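PDB 1ZEL: AbiEi antitoxin C-terminal domain-containing protein from Mycobacterium tuberculosis, which is of uncharacterised function but probably binds DNA, being a winged-helix protein with a domain related to AbiEi-type antitoxins. Local coordinates for residues S108-L113 with E184-Q189; L88-W93 with S140-V145. One frame throughout, in Å; residues are numbered along the deposited sequence. Where two conformers were deposited one is given.

Interaction 1 (S108-L113 with E184-Q189); sequences SAAWHL and EALLVQ. With FMT (formic acid), chain F.
Ala110 and Leu113 of helix 106-113 meet Leu186 of helix 183-192 in a small apolar contact with no hydrogen bond across it. At the start of the segment, Ser108 faces a different partner. Its OG donates a 2.6 Å hydrogen bond to O2 of a bound formic acid, which probably came from the crystallisation liquor. Tyr87 and Gln119 also bond this molecule. Ala109 CB is directed at the second helix, but its nearest atom there, Leu186 CD1, is 4.7 Å away. Ala110 makes the tighter approach, with its CB 3.8 Å from Leu186 CD2. Leu186 CD2 lies equally near Ala110 CA, so it rests against the backbone as well as the CB. With CG anti to the backbone N (chi1 171°), the leucine extends towards the first helix, and CD2 is the branch that touches Ala110. Trp111 turns to the formic acid side, and its CD1 stands 3.5 Å above the centre of the His112 ring. His112 NE2 is hydrogen-bonded to Tyr87 OH, so it probably helps hold that hydroxyl. Leu113 CD1 is 4.3 Å from Leu186 CD2, a looser touch than that of Ala110. Gln189 OE1 adds a polar tie, accepting from Gly106 N at the beginning of the first helix. The arrangement is buried helix-helix packing, one methyl of Leu186 set against Ala110 and Leu113, within the AbiEi antitoxin C-terminal domain.

Interaction 2 (L88-W93 with S140-V145); sequences LPLRSW and SYVSVV
Tyr141 lies against Pro89, and its side chain can be followed outward from CB. The CB atom is 4.0 Å from Pro89 CB and almost as near Pro89 CG. A chi1 of -60° sets CG of the tyrosine anti to its own carbonyl carbon, and chi2 then brings CD2 rather than CD1 to the proline. The two side chains cross at about a right angle. CD2 is the ring atom that touches, 4.1 Å from Pro89 CG. Past this point the ring draws away: CE2 is 5.0 Å from Pro89 CG, and OH is 6.8 Å from the same atom. The tyrosine is exposed, whereas Leu90 and Val142 are buried. This is a helix packed on a sheet. Helix 88-96 lies against strand 142-145, which is an outermost strand of a mixed three-stranded sheet and runs parallel to strand 124-127. Tyr141 and Ser143 both make backbone hydrogen bonds to Ile124. Deeper in, Leu90 CD2 is 3.9 Å from Val142 CG2. Val142 was modelled in two conformers, and the distance is that of one of them. Leu90 also packs on Ile124 and Ile126 of the central strand. Within the helix, Pro89 O accepts two bonds from the same face of its plane. Ser92 OG donates one at 2.9 Å, tilted 34° from the carbonyl plane, and Trp93 N gives the other at 3.3 Å.

The centres of interactions 1 and 2 are about 17 Å apart, and their segments alternate along the chain. They touch directly where Gln189 CD packs 3.9 Å from Val145 CG1. This joins helix 183-192 to strand 142-145. Strand 124-127 is shared: Ser108 of interaction 1 and Leu90 of interaction 2 both pack on Ile124. Tyr87, just before segment 88-93, bonds both His112 and the formic acid, so it ties the start of helix 88-96 to helix 106-113. The formic acid lies on the side of helix 106-113 away from helix 183-192. The sodium ion bound by Arg167, Asp209 and Asp213 is on the interaction 1 side, about 8 Å from the Leu113 side chain.

Interaction 1 (S108-L113 with E184-Q189)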
loop_
_atom_site.group_PDB
_atom_site.type_symbol
_atom_site.label_atom_id
_atom_site.label_comp_id
_atom_site.label_asym_id
_atom_site.label_seq_id
_atom_site.Cartn_x
_atom_site.Cartn_y
_atom_site.Cartn_z
ATOM N N SER A 108 3.881 0.553 2.595
ATOM C CA SER A 108 3.809 1.342 1.362
ATOM C C SER A 108 3.365 2.765 1.620
ATOM O O SER A 108 3.948 3.698 1.070
ATOM C CB SER A 108 2.901 0.676 0.317
ATOM O OG SER A 108 3.556 -0.494 -0.178
ATOM N N ALA A 109 2.331 2.922 2.440
ATOM C CA ALA A 109 1.868 4.233 2.863
ATOM C C ALA A 109 2.984 4.971 3.606
ATOM O O ALA A 109 3.232 6.143 3.328
ATOM C CB ALA A 109 0.662 4.107 3.758
ATOM N N ALA A 110 3.656 4.297 4.545
ATOM C CA ALA A 110 4.744 4.920 5.318
ATOM C C ALA A 110 5.882 5.376 4.406
ATOM O O ALA A 110 6.529 6.420 4.641
ATOM C CB ALA A 110 5.289 3.919 6.370
ATOM N N TRP A 111 6.166 4.579 3.377
ATOM C CA TRP A 111 7.274 4.866 2.473
ATOM C C TRP A 111 7.019 6.163 1.715
ATOM O O TRP A 111 7.850 7.060 1.702
ATOM C CB TRP A 111 7.491 3.670 1.522
ATOM C CG TRP A 111 8.308 3.955 0.286
ATOM C CD1 TRP A 111 7.878 3.916 -1.012
ATOM C CD2 TRP A 111 9.706 4.298 0.230
ATOM N NE1 TRP A 111 8.910 4.210 -1.866
ATOM C CE2 TRP A 111 10.042 4.444 -1.132
ATOM C CE3 TRP A 111 10.699 4.474 1.197
ATOM C CZ2 TRP A 111 11.320 4.786 -1.556
ATOM C CZ3 TRP A 111 11.981 4.832 0.775
ATOM C CH2 TRP A 111 12.274 4.980 -0.592
ATOM N N HIS A 112 5.840 6.284 1.118
ATOM C CA HIS A 112 5.528 7.465 0.326
ATOM C C HIS A 112 5.272 8.715 1.174
ATOM O O HIS A 112 5.489 9.823 0.690
ATOM C CB HIS A 112 4.366 7.178 -0.627
ATOM C CG HIS A 112 4.694 6.165 -1.687
ATOM N ND1 HIS A 112 5.658 6.384 -2.653
ATOM C CD2 HIS A 112 4.175 4.938 -1.943
ATOM C CE1 HIS A 112 5.736 5.324 -3.443
ATOM N NE2 HIS A 112 4.844 4.433 -3.035
ATOM N N LEU A 113 4.834 8.527 2.420
ATOM C CA LEU A 113 4.641 9.620 3.373
ATOM C C LEU A 113 5.991 10.063 3.936
ATOM O O LEU A 113 6.114 11.167 4.496
ATOM C CB LEU A 113 3.723 9.187 4.528
ATOM C CG LEU A 113 2.216 9.064 4.276
ATOM C CD1 LEU A 113 1.475 8.482 5.505
ATOM C CD2 LEU A 113 1.626 10.418 3.847
ATOM N N GLU A 184 -2.518 9.489 9.875
ATOM C CA GLU A 184 -3.418 9.083 10.941
ATOM C C GLU A 184 -3.868 7.644 10.778
ATOM O O GLU A 184 -3.799 6.861 11.719
ATOM C CB GLU A 184 -4.619 10.030 11.052
ATOM C CG GLU A 184 -4.185 11.442 11.445
ATOM C CD GLU A 184 -4.076 12.376 10.253
ATOM O OE1 GLU A 184 -4.007 11.869 9.118
ATOM O OE2 GLU A 184 -4.064 13.612 10.455
ATOM N N ALA A 185 -4.283 7.276 9.573
ATOM C CA ALA A 185 -4.766 5.912 9.360
ATOM C C ALA A 185 -3.618 4.920 9.468
ATOM O O ALA A 185 -3.796 3.810 9.974
ATOM C CB ALA A 185 -5.515 5.784 8.036
ATOM N N LEU A 186 -2.433 5.333 9.022
ATOM C CA LEU A 186 -1.249 4.506 9.188
ATOM C C LEU A 186 -0.965 4.259 10.667
ATOM O O LEU A 186 -0.773 3.113 11.081
ATOM C CB LEU A 186 -0.038 5.166 8.537
ATOM C CG LEU A 186 1.297 4.482 8.828
ATOM C CD1 LEU A 186 1.380 3.048 8.250
ATOM C CD2 LEU A 186 2.365 5.365 8.293
ATOM N N LEU A 187 -0.979 5.321 11.466
ATOM C CA LEU A 187 -0.629 5.189 12.869
ATOM C C LEU A 187 -1.670 4.294 13.538
ATOM O O LEU A 187 -1.332 3.410 14.342
ATOM C CB LEU A 187 -0.574 6.558 13.552
ATOM C CG LEU A 187 0.022 6.621 14.961
ATOM C CD1 LEU A 187 0.703 7.981 15.204
ATOM C CD2 LEU A 187 -1.098 6.351 16.016
ATOM N N VAL A 188 -2.942 4.525 13.237
ATOM C CA VAL A 188 -3.986 3.696 13.851
ATOM C C VAL A 188 -3.858 2.234 13.407
ATOM O O VAL A 188 -4.061 1.318 14.199
ATOM C CB VAL A 188 -5.386 4.247 13.605
ATOM C CG1 VAL A 188 -6.434 3.264 14.116
ATOM C CG2 VAL A 188 -5.522 5.619 14.328
ATOM N N GLN A 189 -3.481 2.025 12.156
ATOM C CA GLN A 189 -3.312 0.666 11.652
ATOM C C GLN A 189 -2.256 -0.065 12.463
ATOM O O GLN A 189 -2.480 -1.173 12.948
ATOM C CB GLN A 189 -2.881 0.674 10.182
ATOM C CG GLN A 189 -2.681 -0.751 9.633
ATOM C CD GLN A 189 -1.763 -0.799 8.445
ATOM O OE1 GLN A 189 -1.740 0.115 7.637
ATOM N NE2 GLN A 189 -1.006 -1.885 8.318
HETATM C C FMT F . 6.465 -0.081 -2.400
HETATM O O1 FMT F . 7.140 0.638 -3.148
HETATM O O2 FMT F . 5.556 0.342 -1.669
#

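Interaction 2 (L88-W93 with S140-V145)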
loop_
_atom_site.group_PDB
_atom_site.type_symbol
_atom_site.label_atom_id
_atom_site.label_comp_id
_atom_site.label_asym_id
_atom_site.label_seq_id
_atom_site.Cartn_x
_atom_site.Cartn_y
_atom_site.Cartn_z
ATOM N N LEU A 88 1.932 -2.681 -10.267
ATOM C CA LEU A 88 1.185 -3.162 -11.421
ATOM C C LEU A 88 0.101 -4.193 -11.073
ATOM O O LEU A 88 -0.968 -4.171 -11.680
ATOM C CB LEU A 88 2.121 -3.671 -12.542
ATOM C CG LEU A 88 2.492 -2.680 -13.634
ATOM C CD1 LEU A 88 3.516 -3.276 -14.613
ATOM C CD2 LEU A 88 1.250 -2.146 -14.387
ATOM N N PRO A 89 0.358 -5.100 -10.097
ATOM C CA PRO A 89 -0.762 -5.950 -9.650
ATOM C C PRO A 89 -2.030 -5.178 -9.232
ATOM O O PRO A 89 -3.146 -5.605 -9.546
ATOM C CB PRO A 89 -0.178 -6.702 -8.448
ATOM C CG PRO A 89 1.335 -6.730 -8.717
ATOM C CD PRO A 89 1.639 -5.455 -9.430
ATOM N N LEU A 90 -1.866 -4.066 -8.523
ATOM C CA LEU A 90 -3.014 -3.271 -8.091
ATOM C C LEU A 90 -3.633 -2.476 -9.231
ATOM O O LEU A 90 -4.859 -2.351 -9.330
ATOM C CB LEU A 90 -2.622 -2.346 -6.940
ATOM C CG LEU A 90 -2.300 -3.089 -5.643
ATOM C CD1 LEU A 90 -1.757 -2.119 -4.620
ATOM C CD2 LEU A 90 -3.543 -3.811 -5.099
ATOM N N ARG A 91 -2.789 -1.900 -10.081
ATOM C CA ARG A 91 -3.299 -1.242 -11.283
ATOM C C ARG A 91 -4.040 -2.240 -12.164
ATOM O O ARG A 91 -5.012 -1.871 -12.813
ATOM C CB ARG A 91 -2.163 -0.582 -12.071
ATOM C CG ARG A 91 -1.339 0.398 -11.219
ATOM C CD ARG A 91 -0.434 1.237 -12.090
ATOM N NE ARG A 91 0.778 1.631 -11.373
ATOM C CZ ARG A 91 0.863 2.672 -10.537
ATOM N NH1 ARG A 91 -0.186 3.449 -10.316
ATOM N NH2 ARG A 91 2.015 2.941 -9.929
ATOM N N SER A 92 -3.587 -3.490 -12.224
ATOM C CA SER A 92 -4.350 -4.476 -13.022
ATOM C C SER A 92 -5.742 -4.757 -12.457
ATOM O O SER A 92 -6.709 -5.021 -13.207
ATOM C CB SER A 92 -3.559 -5.774 -13.233
ATOM O OG SER A 92 -3.730 -6.701 -12.184
ATOM N N TRP A 93 -5.856 -4.702 -11.136
ATOM C CA TRP A 93 -7.157 -4.774 -10.488
ATOM C C TRP A 93 -8.064 -3.596 -10.857
ATOM O O TRP A 93 -9.225 -3.805 -11.267
ATOM C CB TRP A 93 -6.976 -4.922 -8.976
ATOM C CG TRP A 93 -8.261 -5.259 -8.209
ATOM C CD1 TRP A 93 -9.481 -5.567 -8.726
ATOM C CD2 TRP A 93 -8.385 -5.360 -6.789
ATOM N NE1 TRP A 93 -10.381 -5.824 -7.706
ATOM C CE2 TRP A 93 -9.720 -5.707 -6.505
ATOM C CE3 TRP A 93 -7.485 -5.194 -5.726
ATOM C CZ2 TRP A 93 -10.189 -5.872 -5.194
ATOM C CZ3 TRP A 93 -7.947 -5.371 -4.424
ATOM C CH2 TRP A 93 -9.284 -5.690 -4.169
ATOM N N SER A 140 -0.818 -13.698 -3.774
ATOM C CA SER A 140 0.646 -13.812 -3.785
ATOM C C SER A 140 1.365 -12.478 -3.875
ATOM O O SER A 140 2.590 -12.430 -3.746
ATOM C CB SER A 140 1.117 -14.647 -4.977
ATOM O OG SER A 140 0.748 -16.011 -4.856
ATOM N N TYR A 141 0.619 -11.414 -4.139
ATOM C CA TYR A 141 1.187 -10.102 -4.494
ATOM C C TYR A 141 0.878 -9.010 -3.478
ATOM O O TYR A 141 1.551 -7.981 -3.452
ATOM C CB TYR A 141 0.695 -9.681 -5.906
ATOM C CG TYR A 141 1.121 -10.674 -6.981
ATOM C CD1 TYR A 141 0.299 -11.738 -7.353
ATOM C CD2 TYR A 141 2.360 -10.563 -7.585
ATOM C CE1 TYR A 141 0.711 -12.663 -8.306
ATOM C CE2 TYR A 141 2.778 -11.469 -8.535
ATOM C CZ TYR A 141 1.955 -12.511 -8.896
ATOM O OH TYR A 141 2.413 -13.391 -9.842
ATOM N N VAL A 142 -0.127 -9.248 -2.639
ATOM C CA VAL A 142 -0.658 -8.239 -1.742
ATOM C C VAL A 142 -0.883 -8.845 -0.346
ATOM O O VAL A 142 -1.176 -10.023 -0.233
ATOM C CB VAL A 142 -1.980 -7.657 -2.340
ATOM C CG1 VAL A 142 -2.616 -6.685 -1.417
ATOM C CG2 VAL A 142 -1.726 -6.986 -3.687
ATOM N N SER A 143 -0.733 -8.049 0.709
ATOM C CA SER A 143 -1.145 -8.509 2.027
ATOM C C SER A 143 -2.227 -7.542 2.472
ATOM O O SER A 143 -2.097 -6.337 2.277
ATOM C CB SER A 143 0.027 -8.516 3.001
ATOM O OG SER A 143 0.438 -7.201 3.256
ATOM N N VAL A 144 -3.322 -8.061 3.019
ATOM C CA VAL A 144 -4.483 -7.229 3.291
ATOM C C VAL A 144 -4.628 -7.000 4.788
ATOM O O VAL A 144 -4.559 -7.943 5.556
ATOM C CB VAL A 144 -5.789 -7.872 2.742
ATOM C CG1 VAL A 144 -6.962 -6.935 2.988
ATOM C CG2 VAL A 144 -5.665 -8.194 1.233
ATOM N N VAL A 145 -4.805 -5.743 5.198
ATOM C CA VAL A 145 -5.111 -5.446 6.581
ATOM C C VAL A 145 -6.581 -5.074 6.599
ATOM O O VAL A 145 -7.079 -4.411 5.686
ATOM C CB VAL A 145 -4.164 -4.359 7.190
ATOM C CG1 VAL A 145 -4.447 -2.984 6.622
ATOM C CG2 VAL A 145 -4.295 -4.348 8.723
#